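Local coordinates for alpha-fucosidase GH29 (PDB 4PSR), which hydrolyses alpha-L-fucosidic linkages as a retaining GH29 enzyme, probably including alpha-1,6-linked fucose on the reducing-end N-acetylglucosamine of glycoprotein glycans, at residues N437-L451 with V486-Q499. Sequence-based numbering, arbitrary orientation. Where two conformers were deposited one is given.
Sequences NALVDLESLKSVELL and VLKLTFDGGIPVPQ
Leu445 lays its CD1 methyl over one face of the Phe491 ring, 3.9 Å from the centroid and 18° off the normal, a CH-pi contact; Pro496 CD sits over the rim of the opposite face and Leu442 CD2 meets the ring edge in its plane. With CG anti to the backbone N (chi1 -179°), Leu445 swings that methyl across its partner strand, where CD1 also meets Leu489 CB at 3.9 Å. The apolar row continues through Val448 and Leu489, lying side by side, to Leu450 and Leu487. Leu445, Val448, Leu450, Leu487, Leu489 and Phe491 share one face of an antiparallel ladder, interrupted by a classic beta bulge at which Lys446 and Ser447 both face Thr490: Lys446 N gives a 2.8 Å bond to Thr490 O, Ser447 N only a weak one of 3.4 Å.

The other face is wetter and looser. Water 4 links Ser447 OG, Thr490 OG1, Glu449 OE1 and Lys488 O, while water 5 bridges Glu449 OE1 to Lys488 NZ, whose ion-pair partner is Glu371. At the exposed bulge, in the conformer given, Lys446 NZ forms a salt bridge with Asp492 OD1 (3.2 Å) from above the carboxylate plane, a pairing left tentative by a second Asp492 conformer.

Beyond the ladder the two segments run on as loops, with Val440 buried against Pro496 and Pro498 and Gln499 N bonded to Ala438 O (2.8 Å). Strands 445-451 and 485-491 are neighbours inside the antiparallel sheet of the C-terminal domain, with strand 458-460 beside the first and strand 415-420 beside the second; Trp464 packs on Leu442, Leu445 and Val448, and Gln499 is tied to Arg543 and Ser545.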
loop_
_atom_site.group_PDB
_atom_site.type_symbol
_atom_site.label_atom_id
_atom_site.label_comp_id
_atom_site.label_asym_id
_atom_site.label_seq_id
_atom_site.Cartn_x
_atom_site.Cartn_y
_atom_site.Cartn_z
ATOM N N ASN A 437 29.426 9.663 -15.458
ATOM C CA ASN A 437 29.513 10.391 -14.189
ATOM C C ASN A 437 29.115 9.470 -13.044
ATOM O O ASN A 437 29.597 9.602 -11.920
ATOM C CB ASN A 437 28.612 11.632 -14.158
ATOM C CG ASN A 437 29.163 12.781 -14.970
ATOM O OD1 ASN A 437 30.327 12.773 -15.366
ATOM N ND2 ASN A 437 28.331 13.794 -15.207
ATOM N N ALA A 438 28.248 8.515 -13.355
ATOM C CA ALA A 438 27.809 7.532 -12.366
ATOM C C ALA A 438 28.867 6.462 -12.112
ATOM O O ALA A 438 28.627 5.530 -11.358
ATOM C CB ALA A 438 26.509 6.885 -12.821
ATOM N N LEU A 439 30.025 6.586 -12.766
ATOM C CA LEU A 439 31.147 5.658 -12.577
ATOM C C LEU A 439 30.722 4.239 -12.916
ATOM O O LEU A 439 31.157 3.280 -12.284
ATOM C CB LEU A 439 31.712 5.730 -11.151
ATOM C CG LEU A 439 32.029 7.120 -10.581
ATOM C CD1 LEU A 439 32.687 7.044 -9.201
ATOM C CD2 LEU A 439 32.925 7.866 -11.540
ATOM N N VAL A 440 29.869 4.115 -13.924
ATOM C CA VAL A 440 29.342 2.829 -14.345
ATOM C C VAL A 440 30.081 2.304 -15.585
ATOM O O VAL A 440 30.215 3.014 -16.579
ATOM C CB VAL A 440 27.819 2.982 -14.615
ATOM C CG1 VAL A 440 27.292 1.953 -15.583
ATOM C CG2 VAL A 440 27.047 2.911 -13.290
ATOM N N ASP A 441 30.566 1.065 -15.507
ATOM C CA ASP A 441 31.212 0.403 -16.644
ATOM C C ASP A 441 30.169 -0.440 -17.347
ATOM O O ASP A 441 29.601 -1.353 -16.754
ATOM C CB ASP A 441 32.373 -0.478 -16.172
ATOM C CG ASP A 441 33.275 -0.946 -17.319
ATOM O OD1 ASP A 441 32.772 -1.236 -18.435
ATOM O OD2 ASP A 441 34.499 -1.031 -17.090
ATOM N N LEU A 442 29.908 -0.126 -18.611
ATOM C CA LEU A 442 28.897 -0.831 -19.382
ATOM C C LEU A 442 29.433 -1.968 -20.265
ATOM O O LEU A 442 28.725 -2.461 -21.143
ATOM C CB LEU A 442 28.083 0.150 -20.232
ATOM C CG LEU A 442 27.169 1.121 -19.467
ATOM C CD1 LEU A 442 26.451 2.009 -20.474
ATOM C CD2 LEU A 442 26.136 0.391 -18.600
ATOM N N GLU A 443 30.662 -2.406 -19.989
ATOM C CA GLU A 443 31.246 -3.521 -20.739
ATOM C C GLU A 443 30.330 -4.737 -20.670
ATOM O O GLU A 443 30.209 -5.489 -21.618
ATOM C CB GLU A 443 32.635 -3.890 -20.201
ATOM C CG GLU A 443 32.625 -4.464 -18.788
ATOM C CD GLU A 443 34.017 -4.742 -18.249
ATOM O OE1 GLU A 443 34.971 -4.826 -19.056
ATOM O OE2 GLU A 443 34.157 -4.875 -17.014
ATOM N N SER A 444 29.651 -4.895 -19.533
ATOM C CA SER A 444 28.818 -6.070 -19.313
ATOM C C SER A 444 27.382 -5.924 -19.819
ATOM O O SER A 444 26.587 -6.851 -19.676
ATOM C CB SER A 444 28.772 -6.424 -17.829
ATOM O OG SER A 444 28.003 -5.477 -17.113
ATOM N N LEU A 445 27.048 -4.775 -20.406
ATOM C CA LEU A 445 25.719 -4.613 -20.994
ATOM C C LEU A 445 25.539 -5.382 -22.311
ATOM O O LEU A 445 26.001 -4.949 -23.363
ATOM C CB LEU A 445 25.375 -3.129 -21.180
ATOM C CG LEU A 445 23.984 -2.850 -21.765
ATOM C CD1 LEU A 445 22.877 -3.423 -20.892
ATOM C CD2 LEU A 445 23.806 -1.359 -21.943
ATOM N N LYS A 446 24.797 -6.482 -22.239
ATOM C CA LYS A 446 24.661 -7.440 -23.338
ATOM C C LYS A 446 23.569 -7.153 -24.337
ATOM O O LYS A 446 23.701 -7.473 -25.518
ATOM C CB LYS A 446 24.286 -8.800 -22.793
ATOM C CG LYS A 446 25.385 -9.582 -22.152
ATOM C CD LYS A 446 25.128 -11.061 -22.361
ATOM C CE LYS A 446 23.652 -11.495 -22.173
ATOM N NZ LYS A 446 23.567 -12.660 -21.265
ATOM N N SER A 447 22.434 -6.656 -23.852
ATOM C CA SER A 447 21.313 -6.389 -24.721
ATOM C C SER A 447 20.440 -5.310 -24.101
ATOM O O SER A 447 20.355 -5.190 -22.873
ATOM C CB SER A 447 20.479 -7.646 -24.986
ATOM O OG SER A 447 19.999 -8.240 -23.795
ATOM N N VAL A 448 19.829 -4.519 -24.968
ATOM C CA VAL A 448 18.849 -3.511 -24.594
ATOM C C VAL A 448 17.657 -3.770 -25.508
ATOM O O VAL A 448 17.798 -3.783 -26.732
ATOM C CB VAL A 448 19.400 -2.080 -24.823
ATOM C CG1 VAL A 448 18.331 -1.027 -24.474
ATOM C CG2 VAL A 448 20.705 -1.863 -24.055
ATOM N N GLU A 449 16.478 -3.984 -24.938
ATOM C CA GLU A 449 15.300 -4.382 -25.688
ATOM C C GLU A 449 14.099 -3.577 -25.216
ATOM O O GLU A 449 13.967 -3.280 -24.027
ATOM C CB GLU A 449 14.983 -5.856 -25.464
ATOM C CG GLU A 449 16.132 -6.811 -25.785
ATOM C CD GLU A 449 15.823 -8.222 -25.339
ATOM O OE1 GLU A 449 15.814 -8.490 -24.111
ATOM O OE2 GLU A 449 15.582 -9.069 -26.221
ATOM N N LEU A 450 13.236 -3.216 -26.143
ATOM C CA LEU A 450 11.940 -2.616 -25.840
ATOM C C LEU A 450 10.858 -3.674 -25.784
ATOM O O LEU A 450 10.680 -4.464 -26.727
ATOM C CB LEU A 450 11.559 -1.582 -26.898
ATOM C CG LEU A 450 10.351 -0.687 -26.591
ATOM C CD1 LEU A 450 10.633 0.232 -25.404
ATOM C CD2 LEU A 450 9.964 0.160 -27.807
ATOM N N LEU A 451 10.095 -3.726 -24.696
ATOM C CA LEU A 451 9.003 -4.668 -24.595
ATOM C C LEU A 451 7.926 -4.275 -25.595
ATOM O O LEU A 451 7.597 -3.103 -25.738
ATOM C CB LEU A 451 8.443 -4.703 -23.168
ATOM C CG LEU A 451 9.121 -5.700 -22.245
ATOM C CD1 LEU A 451 10.558 -5.322 -22.017
ATOM C CD2 LEU A 451 8.361 -5.778 -20.936
ATOM N N VAL A 486 8.552 0.147 -21.616
ATOM C CA VAL A 486 9.556 -0.550 -20.834
ATOM C C VAL A 486 10.763 -0.983 -21.646
ATOM O O VAL A 486 10.631 -1.734 -22.625
ATOM C CB VAL A 486 8.961 -1.813 -20.134
ATOM C CG1 VAL A 486 9.987 -2.486 -19.243
ATOM C CG2 VAL A 486 7.714 -1.491 -19.322
ATOM N N LEU A 487 11.930 -0.563 -21.197
ATOM C CA LEU A 487 13.212 -1.070 -21.697
ATOM C C LEU A 487 13.745 -2.142 -20.753
ATOM O O LEU A 487 13.640 -2.029 -19.524
ATOM C CB LEU A 487 14.229 0.055 -21.817
ATOM C CG LEU A 487 13.936 1.112 -22.883
ATOM C CD1 LEU A 487 14.705 2.375 -22.637
ATOM C CD2 LEU A 487 14.255 0.566 -24.290
ATOM N N LYS A 488 14.355 -3.173 -21.334
ATOM C CA LYS A 488 14.921 -4.288 -20.571
ATOM C C LYS A 488 16.398 -4.349 -20.869
ATOM O O LYS A 488 16.781 -4.543 -22.041
ATOM C CB LYS A 488 14.233 -5.601 -20.948
ATOM C CG LYS A 488 14.806 -6.849 -20.314
ATOM C CD LYS A 488 14.036 -8.077 -20.761
ATOM C CE LYS A 488 14.536 -9.334 -20.097
ATOM N NZ LYS A 488 13.755 -10.513 -20.539
ATOM N N LEU A 489 17.225 -4.175 -19.852
ATOM C CA LEU A 489 18.687 -4.139 -19.999
ATOM C C LEU A 489 19.266 -5.362 -19.321
ATOM O O LEU A 489 19.117 -5.548 -18.129
ATOM C CB LEU A 489 19.280 -2.872 -19.377
ATOM C CG LEU A 489 19.177 -1.530 -20.123
ATOM C CD1 LEU A 489 17.743 -1.125 -20.327
ATOM C CD2 LEU A 489 19.884 -0.448 -19.364
ATOM N N THR A 490 19.915 -6.225 -20.095
ATOM C CA THR A 490 20.496 -7.451 -19.563
ATOM C C THR A 490 22.002 -7.320 -19.464
ATOM O O THR A 490 22.666 -6.904 -20.425
ATOM C CB THR A 490 20.130 -8.649 -20.437
ATOM O OG1 THR A 490 18.703 -8.785 -20.543
ATOM C CG2 THR A 490 20.727 -9.935 -19.851
ATOM N N PHE A 491 22.529 -7.670 -18.303
ATOM C CA PHE A 491 23.940 -7.550 -18.024
ATOM C C PHE A 491 24.521 -8.941 -17.799
ATOM O O PHE A 491 23.827 -9.851 -17.345
ATOM C CB PHE A 491 24.165 -6.705 -16.770
ATOM C CG PHE A 491 23.807 -5.262 -16.930
ATOM C CD1 PHE A 491 24.749 -4.348 -17.351
ATOM C CD2 PHE A 491 22.517 -4.807 -16.651
ATOM C CE1 PHE A 491 24.427 -2.997 -17.492
ATOM C CE2 PHE A 491 22.201 -3.470 -16.778
ATOM C CZ PHE A 491 23.141 -2.566 -17.208
ATOM N N ASP A 492 25.780 -9.149 -18.185
ATOM C CA ASP A 492 26.466 -10.367 -17.760
ATOM C C ASP A 492 26.985 -10.157 -16.375
ATOM O O ASP A 492 27.641 -9.145 -16.085
ATOM C CB ASP A 492 27.652 -10.721 -18.638
ATOM C CG ASP A 492 27.240 -11.581 -19.879
ATOM O OD1 ASP A 492 26.353 -12.449 -19.692
ATOM O OD2 ASP A 492 27.798 -11.382 -20.958
ATOM N N GLY A 493 26.672 -11.103 -15.508
ATOM C CA GLY A 493 27.184 -11.121 -14.149
ATOM C C GLY A 493 26.781 -10.024 -13.164
ATOM O O GLY A 493 27.476 -9.800 -12.170
ATOM N N GLY A 494 25.683 -9.326 -13.431
ATOM C CA GLY A 494 25.091 -8.449 -12.437
ATOM C C GLY A 494 25.022 -6.994 -12.849
ATOM O O GLY A 494 25.891 -6.494 -13.565
ATOM N N ILE A 495 23.984 -6.300 -12.390
ATOM C CA ILE A 495 23.841 -4.893 -12.708
ATOM C C ILE A 495 24.932 -4.078 -12.011
ATOM O O ILE A 495 25.189 -4.264 -10.812
ATOM C CB ILE A 495 22.444 -4.365 -12.247
ATOM C CG1 ILE A 495 21.326 -5.170 -12.901
ATOM C CG2 ILE A 495 22.281 -2.887 -12.571
ATOM C CD1 ILE A 495 19.956 -5.087 -12.150
ATOM N N PRO A 496 25.565 -3.139 -12.727
ATOM C CA PRO A 496 26.577 -2.274 -12.108
ATOM C C PRO A 496 26.016 -1.414 -10.969
ATOM O O PRO A 496 24.822 -1.073 -10.987
ATOM C CB PRO A 496 27.015 -1.360 -13.262
ATOM C CG PRO A 496 26.649 -2.067 -14.480
ATOM C CD PRO A 496 25.456 -2.913 -14.176
ATOM N N VAL A 497 26.870 -1.076 -10.004
ATOM C CA VAL A 497 26.475 -0.237 -8.875
ATOM C C VAL A 497 26.747 1.228 -9.194
ATOM O O VAL A 497 27.908 1.663 -9.278
ATOM C CB VAL A 497 27.205 -0.635 -7.598
ATOM C CG1 VAL A 497 26.759 0.244 -6.411
ATOM C CG2 VAL A 497 26.941 -2.110 -7.306
ATOM N N PRO A 498 25.687 2.009 -9.385
ATOM C CA PRO A 498 25.916 3.405 -9.744
ATOM C C PRO A 498 26.436 4.246 -8.579
ATOM O O PRO A 498 26.184 3.968 -7.389
ATOM C CB PRO A 498 24.524 3.868 -10.169
ATOM C CG PRO A 498 23.599 3.024 -9.330
ATOM C CD PRO A 498 24.249 1.699 -9.247
ATOM N N GLN A 499 27.171 5.297 -8.931
ATOM C CA GLN A 499 27.562 6.308 -7.979
ATOM C C GLN A 499 26.588 7.491 -8.062
ATOM O O GLN A 499 26.541 8.186 -9.058
ATOM C CB GLN A 499 28.990 6.791 -8.273
ATOM C CG GLN A 499 29.566 7.661 -7.181
ATOM C CD GLN A 499 29.813 6.895 -5.893
ATOM O OE1 GLN A 499 30.108 5.699 -5.911
ATOM N NE2 GLN A 499 29.683 7.572 -4.772
HETATM O O HOH W 1 28.201 10.292 -9.646
HETATM O O HOH W 2 30.106 1.470 -10.485
HETATM O O HOH W 3 28.470 -5.758 -14.403
HETATM O O HOH W 4 17.660 -7.162 -22.676
HETATM O O HOH W 5 14.825 -10.772 -23.136
HETATM O O HOH W 6 7.304 -0.627 -24.308
#